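Local atomic coordinates of glycoside Hydrolase (Bacteroides plebeius, PDB entry 5T3B), a protein that probably hydrolyses glycosidic bonds of agarose-like galactans, as other family 50 glycoside hydrolases do. Residues F193-E198 with L247-D252; N211-I216 with E254-T259; L218-G223 with G308-K313; I280-F285 with N304-I309; L340-S345 with I358-Y363. One frame throughout, in Å; residues are numbered along the deposited sequence.

Contact 1: F193-E198 with L247-D252; sequences FSFLAE and LGFFSD
Asp252 turns its carboxylate onto the first turn of helix 195-203. Leu196 N donates to Asp252 OD2 over 3.2 Å, on the syn lone pair and with an N-H...O angle of 154°. The other oxygen works through a water, which donates to Asp252 OD1 (2.7 Å) and accepts from Ala197 N. Ser194 holds the N-cap position without a capping bond from its own side chain; the carboxylate takes one amide of the first turn directly and a second through the water. Asp252 chi1 of -91°, off any staggered value, gives the carboxylate this reach, and Tyr314 OH is a further partner of OD2. Segment 247-252 is held by backbone bonds to Gln189 and Pro191 on the one hand and to Leu331, Leu333 and Gly334 on the other, consistent with a wall position in the (beta/alpha)8 barrel expected of family 50. Phe193 continues that pairing: its N bonds to Phe250 O at 2.9 Å, and the same oxygen lies at the edge of its ring. The ring stands nearly perpendicular to that of Phe249, with Phe193 CE1 3.9 Å from Phe249 CB, and Phe237 stacks on the Phe193 ring. Phe195 is anchored by its N to Ser251 O (2.8 Å, 168°). Ser251 CB sits over a face of the Phe195 ring, 3.9 Å from its centroid, while Phe195 CZ meets Phe249 CE2 at 3.8 Å.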
# COMPACT_ATOMS: atom_id res chain seq x y z
N PHE A 193 -1.04 12.31 0.98
CA PHE A 193 -1.13 13.55 1.74
C PHE A 193 -0.59 13.30 3.15
O PHE A 193 -0.26 12.19 3.55
CB PHE A 193 -2.59 14.01 1.80
CG PHE A 193 -3.14 14.42 0.45
CD1 PHE A 193 -3.65 13.49 -0.44
CD2 PHE A 193 -3.16 15.72 0.07
CE1 PHE A 193 -4.16 13.86 -1.66
CE2 PHE A 193 -3.70 16.10 -1.13
CZ PHE A 193 -4.15 15.17 -2.02
N SER A 194 -0.50 14.40 3.90
CA SER A 194 -0.02 14.43 5.28
C SER A 194 -1.03 15.20 6.14
O SER A 194 -0.78 16.34 6.55
CB SER A 194 1.36 15.06 5.36
OG SER A 194 2.30 14.34 4.61
N PHE A 195 -2.20 14.59 6.38
CA PHE A 195 -3.29 15.34 7.00
C PHE A 195 -2.93 15.85 8.41
O PHE A 195 -3.25 17.00 8.75
CB PHE A 195 -4.56 14.52 7.08
CG PHE A 195 -5.44 14.55 5.86
CD1 PHE A 195 -4.95 14.39 4.58
CD2 PHE A 195 -6.81 14.71 5.99
CE1 PHE A 195 -5.76 14.37 3.47
CE2 PHE A 195 -7.62 14.74 4.89
CZ PHE A 195 -7.13 14.49 3.62
N LEU A 196 -2.32 15.01 9.23
CA LEU A 196 -2.09 15.44 10.61
C LEU A 196 -1.14 16.65 10.67
O LEU A 196 -1.38 17.63 11.39
CB LEU A 196 -1.59 14.28 11.45
CG LEU A 196 -2.65 13.20 11.69
CD1 LEU A 196 -2.02 11.90 12.11
CD2 LEU A 196 -3.66 13.65 12.72
N ALA A 197 -0.06 16.58 9.88
CA ALA A 197 0.88 17.70 9.78
C ALA A 197 0.23 18.93 9.24
O ALA A 197 0.52 20.05 9.71
CB ALA A 197 2.11 17.31 8.97
N GLU A 198 -0.62 18.79 8.20
CA GLU A 198 -1.25 19.96 7.63
C GLU A 198 -2.22 20.61 8.64
O GLU A 198 -2.37 21.84 8.67
CB GLU A 198 -1.91 19.63 6.31
CG GLU A 198 -0.87 19.39 5.23
CD GLU A 198 -0.07 20.62 4.81
OE1 GLU A 198 -0.44 21.69 5.10
OE2 GLU A 198 0.96 20.48 4.13
N LEU A 247 -7.17 6.88 -8.77
CA LEU A 247 -7.61 5.67 -8.10
C LEU A 247 -8.23 6.02 -6.75
O LEU A 247 -9.24 5.45 -6.34
CB LEU A 247 -6.43 4.71 -7.96
CG LEU A 247 -6.62 3.40 -7.30
CD1 LEU A 247 -7.64 2.57 -8.08
CD2 LEU A 247 -5.30 2.66 -7.24
N GLY A 248 -7.60 6.92 -6.00
CA GLY A 248 -8.01 7.34 -4.69
C GLY A 248 -6.87 8.06 -4.05
O GLY A 248 -5.91 8.44 -4.70
N PHE A 249 -6.96 8.29 -2.71
CA PHE A 249 -5.87 9.00 -2.02
C PHE A 249 -5.57 8.38 -0.67
O PHE A 249 -6.42 7.75 -0.04
CB PHE A 249 -6.18 10.48 -1.82
CG PHE A 249 -7.26 10.78 -0.78
CD1 PHE A 249 -8.61 10.63 -1.09
CD2 PHE A 249 -6.91 11.23 0.46
CE1 PHE A 249 -9.58 10.87 -0.17
CE2 PHE A 249 -7.88 11.49 1.38
CZ PHE A 249 -9.22 11.28 1.09
N PHE A 250 -4.34 8.61 -0.23
CA PHE A 250 -3.91 8.25 1.11
C PHE A 250 -3.81 9.52 1.92
O PHE A 250 -3.32 10.54 1.44
CB PHE A 250 -2.53 7.58 1.10
CG PHE A 250 -2.44 6.48 0.09
CD1 PHE A 250 -3.01 5.23 0.33
CD2 PHE A 250 -1.84 6.70 -1.14
CE1 PHE A 250 -2.98 4.26 -0.63
CE2 PHE A 250 -1.82 5.74 -2.12
CZ PHE A 250 -2.37 4.53 -1.86
N SER A 251 -4.24 9.49 3.18
CA SER A 251 -4.26 10.72 4.01
C SER A 251 -2.97 10.95 4.84
O SER A 251 -2.81 12.00 5.42
CB SER A 251 -5.47 10.70 4.93
OG SER A 251 -5.46 9.58 5.75
N ASP A 252 -2.16 9.89 5.00
CA ASP A 252 -0.97 9.88 5.82
C ASP A 252 -0.23 8.61 5.47
O ASP A 252 -0.66 7.82 4.63
CB ASP A 252 -1.31 10.01 7.30
CG ASP A 252 -1.35 11.43 7.81
OD1 ASP A 252 -0.36 12.15 7.69
OD2 ASP A 252 -2.37 11.89 8.44
O HOH W 1 0.99 14.10 8.89

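Contact 2: N211-I216 with E254-T259; sequences NVNLKI and EIDFST. With EDO (1,2-ethanediol), chain D.
Ile216 supplies the apolar part of this contact, meeting Ile255 with CB and Phe257 with the CG1-CD1 branch. Its CG1 lies 3.6 Å from Phe257 CE1, and CD1 continues past CE1 toward CZ. Because CG1 is anti to the backbone N (chi1 -169°), this branch extends to the phenyl group, which the side chain crosses at about a right angle. Ile216 CB also rests 3.9 Å from Ile255 CG2, a methyl that in turn covers one face of the Phe257 ring.

The polar link is indirect. A single water donates to Asn213 O and to Asp256 O, both at 2.8 Å, and accepts from Ile216 N at 3.0 Å, joining two points of the 3-10 turn to the opposing loop.

Charge enters through Asp256. Its OD2 lies against Asn213 CB but finds its ionic mate in Arg267 of helix 264-269. Its OD1 accepts from Ser258 N (2.8 Å, 156°), met nearly head-on along the C-O bond.

Glu254, at the start of the same segment, grips an ethanediol with both oxygens: OE1 accepts from O2 at 2.6 Å and OE2 from O1 at 2.7 Å. OE2 is also bonded to Asn361 ND2.

Two Asx turns frame the pair of loops: Asn211, just before the 3-10 segment, accepts at OD1 from Asn213 N within it, and Asp256 OD1 closes the other in the loop that follows Glu254.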
# COMPACT_ATOMS: atom_id res chain seq x y z
N ASN A 211 6.11 16.07 20.38
CA ASN A 211 6.56 14.84 19.89
C ASN A 211 5.78 14.44 18.63
O ASN A 211 4.62 14.06 18.71
CB ASN A 211 6.39 13.78 20.98
CG ASN A 211 7.00 12.46 20.61
OD1 ASN A 211 7.42 12.23 19.46
ND2 ASN A 211 7.04 11.58 21.57
N VAL A 212 6.43 14.50 17.46
CA VAL A 212 5.82 14.08 16.21
C VAL A 212 5.21 12.68 16.26
O VAL A 212 4.21 12.40 15.61
CB VAL A 212 6.85 14.18 15.06
CG1 VAL A 212 7.99 13.18 15.27
CG2 VAL A 212 6.19 14.00 13.71
N ASN A 213 5.79 11.80 17.07
CA ASN A 213 5.27 10.42 17.17
C ASN A 213 3.94 10.34 17.85
O ASN A 213 3.32 9.29 17.82
CB ASN A 213 6.31 9.51 17.79
CG ASN A 213 7.63 9.57 16.98
OD1 ASN A 213 7.64 9.43 15.79
ND2 ASN A 213 8.70 9.88 17.63
N LEU A 214 3.53 11.43 18.51
CA LEU A 214 2.21 11.54 19.13
C LEU A 214 1.20 12.31 18.27
O LEU A 214 0.14 12.68 18.75
CB LEU A 214 2.33 12.16 20.52
CG LEU A 214 3.24 11.42 21.49
CD1 LEU A 214 3.23 12.07 22.87
CD2 LEU A 214 3.05 9.90 21.55
N LYS A 215 1.51 12.52 17.00
CA LYS A 215 0.66 13.35 16.17
C LYS A 215 -0.77 12.84 15.99
O LYS A 215 -1.66 13.65 15.79
CB LYS A 215 1.30 13.67 14.85
CG LYS A 215 1.45 12.50 13.92
CD LYS A 215 2.00 13.00 12.60
CE LYS A 215 2.10 11.99 11.59
NZ LYS A 215 2.94 12.74 10.54
N ILE A 216 -0.99 11.54 16.14
CA ILE A 216 -2.34 11.08 16.06
C ILE A 216 -3.23 11.72 17.15
O ILE A 216 -4.45 11.82 16.97
CB ILE A 216 -2.42 9.54 16.17
CG1 ILE A 216 -3.83 9.00 15.82
CG2 ILE A 216 -1.95 9.04 17.48
CD1 ILE A 216 -4.32 9.32 14.42
N GLU A 254 2.09 5.56 7.63
CA GLU A 254 2.77 5.03 8.83
C GLU A 254 2.61 5.90 10.06
O GLU A 254 3.57 6.20 10.77
CB GLU A 254 4.23 4.74 8.53
CG GLU A 254 4.46 3.81 7.35
CD GLU A 254 5.81 3.16 7.30
OE1 GLU A 254 6.78 3.73 7.89
OE2 GLU A 254 5.88 2.11 6.60
N ILE A 255 1.35 6.21 10.39
CA ILE A 255 1.09 6.89 11.63
C ILE A 255 1.47 5.97 12.81
O ILE A 255 1.13 4.81 12.83
CB ILE A 255 -0.42 7.22 11.73
CG1 ILE A 255 -0.86 8.18 10.61
CG2 ILE A 255 -0.77 7.79 13.09
CD1 ILE A 255 -2.37 8.32 10.50
N ASP A 256 2.13 6.58 13.80
CA ASP A 256 2.44 5.81 15.01
C ASP A 256 1.18 5.73 15.86
O ASP A 256 0.66 6.69 16.35
CB ASP A 256 3.57 6.52 15.72
CG ASP A 256 3.97 5.94 17.01
OD1 ASP A 256 3.29 5.07 17.59
OD2 ASP A 256 5.10 6.34 17.48
N PHE A 257 0.69 4.53 16.01
CA PHE A 257 -0.46 4.24 16.90
C PHE A 257 -0.05 3.31 17.97
O PHE A 257 -0.91 2.62 18.53
CB PHE A 257 -1.63 3.54 16.19
CG PHE A 257 -2.38 4.32 15.19
CD1 PHE A 257 -3.57 5.01 15.60
CD2 PHE A 257 -2.19 4.17 13.85
CE1 PHE A 257 -4.32 5.62 14.61
CE2 PHE A 257 -2.97 4.81 12.90
CZ PHE A 257 -4.04 5.53 13.30
N SER A 258 1.22 3.23 18.26
CA SER A 258 1.97 2.28 19.22
C SER A 258 3.14 1.69 18.45
O SER A 258 3.00 1.22 17.36
CB SER A 258 1.30 1.17 19.91
OG SER A 258 0.31 1.63 20.76
N THR A 259 4.30 1.75 19.07
CA THR A 259 5.50 1.30 18.41
C THR A 259 6.22 0.32 19.30
O THR A 259 5.82 0.14 20.45
CB THR A 259 6.40 2.54 18.17
OG1 THR A 259 7.47 2.22 17.29
CG2 THR A 259 6.90 3.07 19.51
C1 EDO D . 8.74 0.22 7.72
O1 EDO D . 7.35 0.25 7.94
C2 EDO D . 9.49 1.19 8.60
O2 EDO D . 9.09 2.51 8.17
O HOH W 2 1.12 9.41 16.14

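Contact 3: L218-G223 with G308-K313; sequences LVFYDG and GICAEK
Cys310 brings its sulfur to the rim of the Phe220 ring, a sulfur-aromatic contact made at the edge. The geometry is clear on this point: SG lies 4.9 Å from the Phe220 ring centroid and 78° off the ring normal, nearly in the plane. Its nearest ring atom is Phe220 CE2, 3.7 Å from Cys310 SG, with CZ only slightly farther. Near the same plane, Ile309 CG2 approaches Phe220 CZ more loosely at 4.5 Å.

The CD1-CE1 side of the ring meets Lys313 instead. In the conformer given, the lysine chain bends at chi3 (77°) and chi4 (61°), folding its methylenes back toward the loop, so that Lys313 CD reaches 3.4 Å from Phe220 CE1. A second conformer is deposited, so this part of the contact is less certain than the cysteine edge. Lys313 CE also lies 3.5 Å from Val219 O, and nearer the helix Lys313 CB rests 3.9 Å from Val219 CG2. That valine methyl in addition covers one face of the ring of its neighbour Phe220.

In the fold, the loop between helices 195-203 and 224-232 packs against helix 300-324, with Ala281 of helix 277-288 also touching Phe220. Trp224 NE1, just past the loop, bonds to Lys313 O.

Chemically, the side chains meet through carbon and sulfur surfaces, so the fit here depends on dispersion and shape rather than on directional polar bonds.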
# COMPACT_ATOMS: atom_id res chain seq x y z
N LEU A 218 -3.66 14.67 17.68
CA LEU A 218 -4.30 15.85 17.13
C LEU A 218 -5.79 15.66 16.78
O LEU A 218 -6.55 16.62 16.71
CB LEU A 218 -3.56 16.32 15.90
CG LEU A 218 -2.18 16.89 16.14
CD1 LEU A 218 -1.40 17.01 14.84
CD2 LEU A 218 -2.22 18.22 16.87
N VAL A 219 -6.21 14.38 16.67
CA VAL A 219 -7.63 14.15 16.38
C VAL A 219 -8.54 14.57 17.54
O VAL A 219 -9.73 14.75 17.32
CB VAL A 219 -7.92 12.69 16.03
CG1 VAL A 219 -7.11 12.25 14.84
CG2 VAL A 219 -7.68 11.74 17.21
N PHE A 220 -7.97 14.81 18.70
CA PHE A 220 -8.75 15.29 19.84
C PHE A 220 -8.78 16.78 19.97
O PHE A 220 -9.44 17.32 20.88
CB PHE A 220 -8.21 14.68 21.13
CG PHE A 220 -8.25 13.17 21.14
CD1 PHE A 220 -9.47 12.51 21.26
CD2 PHE A 220 -7.08 12.40 21.02
CE1 PHE A 220 -9.53 11.14 21.26
CE2 PHE A 220 -7.17 11.03 21.01
CZ PHE A 220 -8.39 10.40 21.14
N TYR A 221 -8.03 17.48 19.10
CA TYR A 221 -7.95 18.92 19.19
C TYR A 221 -9.17 19.58 18.56
O TYR A 221 -9.78 19.04 17.62
CB TYR A 221 -6.65 19.42 18.54
CG TYR A 221 -5.39 19.21 19.33
CD1 TYR A 221 -5.05 18.00 19.88
CD2 TYR A 221 -4.53 20.29 19.55
CE1 TYR A 221 -3.86 17.84 20.62
CE2 TYR A 221 -3.38 20.15 20.30
CZ TYR A 221 -3.02 18.94 20.81
OH TYR A 221 -1.90 18.75 21.55
N ASP A 222 -9.48 20.77 19.07
CA ASP A 222 -10.61 21.50 18.53
C ASP A 222 -10.42 21.70 17.01
O ASP A 222 -9.36 22.10 16.56
CB ASP A 222 -10.76 22.84 19.20
CG ASP A 222 -11.39 22.73 20.63
OD1 ASP A 222 -11.69 21.63 21.15
OD2 ASP A 222 -11.64 23.77 21.23
N GLY A 223 -11.48 21.41 16.25
CA GLY A 223 -11.52 21.75 14.86
C GLY A 223 -11.05 20.68 13.88
O GLY A 223 -11.08 20.91 12.68
N GLY A 308 -7.43 2.29 18.78
CA GLY A 308 -8.61 2.16 17.95
C GLY A 308 -9.53 3.37 17.98
O GLY A 308 -10.10 3.74 16.96
N ILE A 309 -9.74 3.96 19.16
CA ILE A 309 -10.54 5.18 19.29
C ILE A 309 -9.88 6.32 18.53
O ILE A 309 -10.55 7.06 17.79
CB ILE A 309 -10.76 5.57 20.79
CG1 ILE A 309 -11.70 4.53 21.42
CG2 ILE A 309 -11.25 6.99 20.89
CD1 ILE A 309 -11.70 4.60 22.89
N CYS A 310 -8.57 6.42 18.64
CA CYS A 310 -7.84 7.41 17.87
C CYS A 310 -8.04 7.22 16.37
O CYS A 310 -8.31 8.15 15.61
CB CYS A 310 -6.33 7.33 18.20
SG CYS A 310 -5.87 7.78 19.84
N ALA A 311 -7.95 5.95 15.94
CA ALA A 311 -8.16 5.61 14.56
C ALA A 311 -9.55 5.93 14.11
O ALA A 311 -9.76 6.41 12.97
CB ALA A 311 -7.77 4.17 14.28
N GLU A 312 -10.54 5.61 14.95
CA GLU A 312 -11.93 5.94 14.63
C GLU A 312 -12.11 7.44 14.39
O GLU A 312 -12.71 7.84 13.37
CB GLU A 312 -12.85 5.45 15.77
CG GLU A 312 -14.22 6.06 15.76
CD GLU A 312 -15.22 5.27 14.95
OE1 GLU A 312 -16.26 5.91 14.61
OE2 GLU A 312 -14.96 4.05 14.70
N LYS A 313 -11.56 8.28 15.26
CA LYS A 313 -11.71 9.71 15.11
C LYS A 313 -10.97 10.23 13.86
O LYS A 313 -11.42 11.16 13.19
CB LYS A 313 -11.25 10.46 16.36
CG LYS A 313 -12.15 10.23 17.56
CD LYS A 313 -11.78 11.19 18.65
CE LYS A 313 -12.32 12.57 18.38
NZ LYS A 313 -13.83 12.72 18.28

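Contact 4: I280-F285 with N304-I309; sequences IAAAKF and NEFAGI
Phe285 is the main bump, its ring filling the hollow formed by Glu305, Phe306 and Ile309 on helix 300-324. Phe306 CB lies over one face of that ring, 4.0 Å from its centroid, and Ile309 CD1 presses on its CD1-CE1 side at 3.6 Å from Phe285 CD1. Glu305 CD closes the edge at 4.1 Å from Phe285 CE1, its carboxylate engaged by Lys289. In return Phe306 fills a shallow dip over the small alanines: its CE1 comes within 3.8 Å of Ala282 CA. Both phenyl groups extend anti to their backbone N (Phe306 chi1 180°); the axes of segments 280-285 and 304-309 pass 11.2 Å apart at closest approach, their directions 130° apart, and the ring planes meet at 54°. With an alanine at Phe285, Phe306 CB and Ile309 CD1 would probably face a gap, and the Phe306 ring would be less firmly fixed. The contact is therefore apolar interdigitation between helices 277-288 and 300-324, with charge confined to its border at Glu305.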
# COMPACT_ATOMS: atom_id res chain seq x y z
N ILE A 280 -5.81 14.80 27.87
CA ILE A 280 -7.18 14.83 28.39
C ILE A 280 -7.99 13.59 27.93
O ILE A 280 -8.68 12.90 28.70
CB ILE A 280 -7.88 16.15 28.07
CG1 ILE A 280 -7.16 17.34 28.81
CG2 ILE A 280 -9.40 16.07 28.33
CD1 ILE A 280 -7.55 18.71 28.28
N ALA A 281 -7.85 13.28 26.63
CA ALA A 281 -8.55 12.17 26.05
C ALA A 281 -8.10 10.82 26.62
O ALA A 281 -8.93 9.91 26.91
CB ALA A 281 -8.40 12.14 24.54
N ALA A 282 -6.79 10.68 26.81
CA ALA A 282 -6.26 9.46 27.39
C ALA A 282 -6.72 9.28 28.82
O ALA A 282 -7.10 8.20 29.19
CB ALA A 282 -4.75 9.47 27.32
N ALA A 283 -6.68 10.37 29.61
CA ALA A 283 -7.10 10.28 30.99
C ALA A 283 -8.60 9.97 31.06
O ALA A 283 -9.05 9.19 31.93
CB ALA A 283 -6.77 11.56 31.74
N LYS A 284 -9.37 10.58 30.17
CA LYS A 284 -10.81 10.31 30.11
C LYS A 284 -11.11 8.83 29.78
O LYS A 284 -11.99 8.23 30.38
CB LYS A 284 -11.53 11.24 29.13
CG LYS A 284 -13.04 11.05 29.07
CD LYS A 284 -13.71 12.23 28.31
CE LYS A 284 -15.20 12.43 28.59
NZ LYS A 284 -15.91 11.15 28.66
N PHE A 285 -10.37 8.27 28.84
CA PHE A 285 -10.54 6.92 28.46
C PHE A 285 -10.32 6.01 29.66
O PHE A 285 -11.14 5.13 29.91
CB PHE A 285 -9.59 6.58 27.32
CG PHE A 285 -9.51 5.14 27.01
CD1 PHE A 285 -10.49 4.55 26.25
CD2 PHE A 285 -8.47 4.36 27.49
CE1 PHE A 285 -10.47 3.19 25.98
CE2 PHE A 285 -8.43 3.02 27.16
CZ PHE A 285 -9.41 2.46 26.41
N ASN A 304 -4.55 -0.94 23.06
CA ASN A 304 -5.01 -1.27 21.74
C ASN A 304 -6.36 -0.67 21.49
O ASN A 304 -6.60 -0.12 20.39
CB ASN A 304 -5.00 -2.77 21.50
CG ASN A 304 -3.61 -3.32 21.40
OD1 ASN A 304 -2.62 -2.59 21.25
ND2 ASN A 304 -3.50 -4.60 21.64
N GLU A 305 -7.29 -0.76 22.46
CA GLU A 305 -8.57 -0.12 22.33
C GLU A 305 -8.48 1.38 22.17
O GLU A 305 -9.15 1.97 21.32
CB GLU A 305 -9.46 -0.46 23.54
CG GLU A 305 -10.86 0.04 23.33
CD GLU A 305 -11.81 -0.32 24.46
OE1 GLU A 305 -11.39 -1.04 25.39
OE2 GLU A 305 -12.98 0.18 24.42
N PHE A 306 -7.63 2.01 22.97
CA PHE A 306 -7.45 3.45 22.87
C PHE A 306 -6.92 3.86 21.49
O PHE A 306 -7.39 4.83 20.90
CB PHE A 306 -6.55 4.00 23.99
CG PHE A 306 -6.35 5.47 23.92
CD1 PHE A 306 -7.36 6.32 24.25
CD2 PHE A 306 -5.17 5.97 23.45
CE1 PHE A 306 -7.17 7.70 24.12
CE2 PHE A 306 -4.98 7.32 23.27
CZ PHE A 306 -5.96 8.21 23.65
N ALA A 307 -5.91 3.12 21.00
CA ALA A 307 -5.42 3.37 19.66
C ALA A 307 -6.55 3.28 18.62
O ALA A 307 -6.59 4.02 17.65
CB ALA A 307 -4.25 2.42 19.36
N GLY A 308 -7.43 2.29 18.78
CA GLY A 308 -8.61 2.16 17.95
C GLY A 308 -9.53 3.37 17.98
O GLY A 308 -10.10 3.74 16.96
N ILE A 309 -9.74 3.96 19.16
CA ILE A 309 -10.54 5.18 19.29
C ILE A 309 -9.88 6.32 18.53
O ILE A 309 -10.55 7.06 17.79
CB ILE A 309 -10.76 5.57 20.79
CG1 ILE A 309 -11.70 4.53 21.42
CG2 ILE A 309 -11.25 6.99 20.89
CD1 ILE A 309 -11.70 4.60 22.89

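Contact 5: L340-S345 with I358-Y363; sequences LPKYNS and ISINYY. With EDO (1,2-ethanediol), chain L.
Lys342 crosses to Ile360 and Tyr362 with almost the whole of its side chain. Its CB begins at 4.1 Å from Ile360 CG2. CG, set between the backbone N and carbonyl carbon (chi1 71°), lies above the rim of the ring of the next residue, Tyr343. CD then packs 3.7 Å from Ile360 CG2, the closest carbon contact here, and CE passes Tyr362 CD1 at 4.1 Å. Ile360 belongs to strand 358-361, which pairs in parallel with strand 385-394, as neighbouring strands of a (beta/alpha)8 barrel do; the lysine packs on Ile360 and runs past Asn361 O toward Tyr362. A bend at chi4 (-69°) delivers NZ to three acceptors. One is Ser339 O. The second is a water 2.8 Å from Lys342 NZ, which donates to Asn361 O and accepts from Tyr363 N. The third is a water 2.9 Å from Lys342 NZ that donates to Tyr343 OH and to Tyr363 O. A methionine in its place would probably leave both waters and Ser339 O without their common donor, loosening the water-mediated link to Asn361 and Tyr363. Glu369 OE1 is hydrogen-bonded to the hydroxyls of both Tyr343 and Tyr362.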
# COMPACT_ATOMS: atom_id res chain seq x y z
N LEU A 340 3.31 -2.36 14.32
CA LEU A 340 2.30 -2.92 15.23
C LEU A 340 0.84 -2.51 14.89
O LEU A 340 -0.06 -3.33 15.02
CB LEU A 340 2.63 -2.60 16.66
CG LEU A 340 3.93 -3.09 17.19
CD1 LEU A 340 4.11 -2.68 18.62
CD2 LEU A 340 3.96 -4.57 17.10
N PRO A 341 0.64 -1.26 14.40
CA PRO A 341 -0.77 -0.87 14.18
C PRO A 341 -1.54 -1.76 13.23
O PRO A 341 -2.72 -1.99 13.44
CB PRO A 341 -0.64 0.54 13.66
CG PRO A 341 0.55 1.08 14.39
CD PRO A 341 1.51 -0.07 14.41
N LYS A 342 -0.89 -2.28 12.18
CA LYS A 342 -1.59 -3.14 11.25
C LYS A 342 -2.14 -4.45 11.86
O LYS A 342 -2.99 -5.09 11.29
CB LYS A 342 -0.77 -3.44 10.01
CG LYS A 342 0.40 -4.36 10.27
CD LYS A 342 1.20 -4.73 9.02
CE LYS A 342 2.35 -5.70 9.28
NZ LYS A 342 3.42 -5.06 10.06
N TYR A 343 -1.59 -4.83 13.02
CA TYR A 343 -2.03 -6.01 13.69
C TYR A 343 -3.06 -5.74 14.76
O TYR A 343 -3.60 -6.65 15.38
CB TYR A 343 -0.83 -6.76 14.34
CG TYR A 343 0.17 -7.34 13.34
CD1 TYR A 343 -0.20 -8.34 12.46
CD2 TYR A 343 1.49 -6.94 13.34
CE1 TYR A 343 0.72 -8.89 11.56
CE2 TYR A 343 2.43 -7.50 12.50
CZ TYR A 343 2.05 -8.47 11.60
OH TYR A 343 3.00 -9.03 10.75
N ASN A 344 -3.37 -4.48 14.99
CA ASN A 344 -4.33 -4.11 16.05
C ASN A 344 -5.73 -4.19 15.52
O ASN A 344 -6.13 -3.35 14.72
CB ASN A 344 -3.98 -2.70 16.55
CG ASN A 344 -4.88 -2.19 17.64
OD1 ASN A 344 -5.94 -2.73 17.89
ND2 ASN A 344 -4.49 -1.10 18.27
N SER A 345 -6.51 -5.18 15.99
CA SER A 345 -7.83 -5.40 15.50
C SER A 345 -8.73 -4.19 15.68
O SER A 345 -9.64 -4.02 14.91
CB SER A 345 -8.48 -6.61 16.15
OG SER A 345 -8.55 -6.47 17.55
N ILE A 358 -8.43 -0.36 2.92
CA ILE A 358 -7.45 -0.22 3.97
C ILE A 358 -6.06 -0.38 3.38
O ILE A 358 -5.77 -1.42 2.78
CB ILE A 358 -7.68 -1.25 5.08
CG1 ILE A 358 -9.10 -1.14 5.64
CG2 ILE A 358 -6.65 -1.09 6.19
CD1 ILE A 358 -9.49 -2.26 6.53
N SER A 359 -5.18 0.61 3.52
CA SER A 359 -3.83 0.44 3.03
C SER A 359 -2.93 -0.06 4.13
O SER A 359 -2.96 0.44 5.30
CB SER A 359 -3.30 1.75 2.43
OG SER A 359 -3.58 2.87 3.25
N ILE A 360 -2.05 -0.99 3.76
CA ILE A 360 -1.09 -1.63 4.67
C ILE A 360 0.28 -1.69 3.97
O ILE A 360 0.38 -2.27 2.90
CB ILE A 360 -1.56 -3.02 5.11
CG1 ILE A 360 -2.93 -2.87 5.90
CG2 ILE A 360 -0.49 -3.74 5.89
CD1 ILE A 360 -3.59 -4.17 6.27
N ASN A 361 1.30 -1.13 4.62
CA ASN A 361 2.68 -1.34 4.20
C ASN A 361 3.15 -2.63 4.86
O ASN A 361 3.03 -2.72 6.06
CB ASN A 361 3.56 -0.20 4.64
CG ASN A 361 3.26 1.15 3.98
OD1 ASN A 361 2.54 1.24 3.00
ND2 ASN A 361 3.91 2.18 4.44
N TYR A 362 3.64 -3.60 4.13
CA TYR A 362 3.83 -4.97 4.63
C TYR A 362 5.28 -5.38 4.62
O TYR A 362 5.81 -5.83 3.61
CB TYR A 362 2.95 -5.96 3.87
CG TYR A 362 2.52 -7.19 4.68
CD1 TYR A 362 3.23 -7.67 5.79
CD2 TYR A 362 1.37 -7.91 4.34
CE1 TYR A 362 2.80 -8.77 6.52
CE2 TYR A 362 0.96 -9.02 5.05
CZ TYR A 362 1.68 -9.44 6.14
OH TYR A 362 1.21 -10.55 6.82
N TYR A 363 5.94 -5.16 5.76
CA TYR A 363 7.34 -5.42 5.96
C TYR A 363 7.56 -6.46 7.05
O TYR A 363 6.72 -6.79 7.84
CB TYR A 363 8.05 -4.14 6.33
CG TYR A 363 8.12 -3.12 5.21
CD1 TYR A 363 8.85 -3.40 4.08
CD2 TYR A 363 7.39 -1.95 5.23
CE1 TYR A 363 8.93 -2.53 3.04
CE2 TYR A 363 7.51 -1.02 4.21
CZ TYR A 363 8.26 -1.34 3.09
OH TYR A 363 8.39 -0.45 2.05
C1 EDO L . -6.37 -6.02 19.90
O1 EDO L . -7.18 -7.19 20.02
C2 EDO L . -5.07 -6.54 19.38
O2 EDO L . -5.19 -6.89 18.01
O HOH W 3 4.62 -3.67 7.95
O HOH W 4 5.17 -7.31 10.05

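From the N terminus, three loops open in turn, at 193-198, 211-216 and 218-223, and close in the same order at 247-252, 254-259 and 308-313, so contacts 1, 2 and 3 cross one another. Contact 4 opens inside the span of contact 3 and ends on the same stretch of helix 300-324, sharing Gly308 and Ile309. Contact 5 follows in series, joining strand 358-361 to the loop before helix 345-354. Leu196 of contact 1 touches Ile216, Ile255 and Leu218, and Glu254 joins contact 2 to contact 5. Contacts 1 and 2 tie 247-252 and 254-259 to helix 195-203 and the 3-10 segment after it; contacts 3 and 4 join the 218-223 loop and helix 277-288 to helix 300-324.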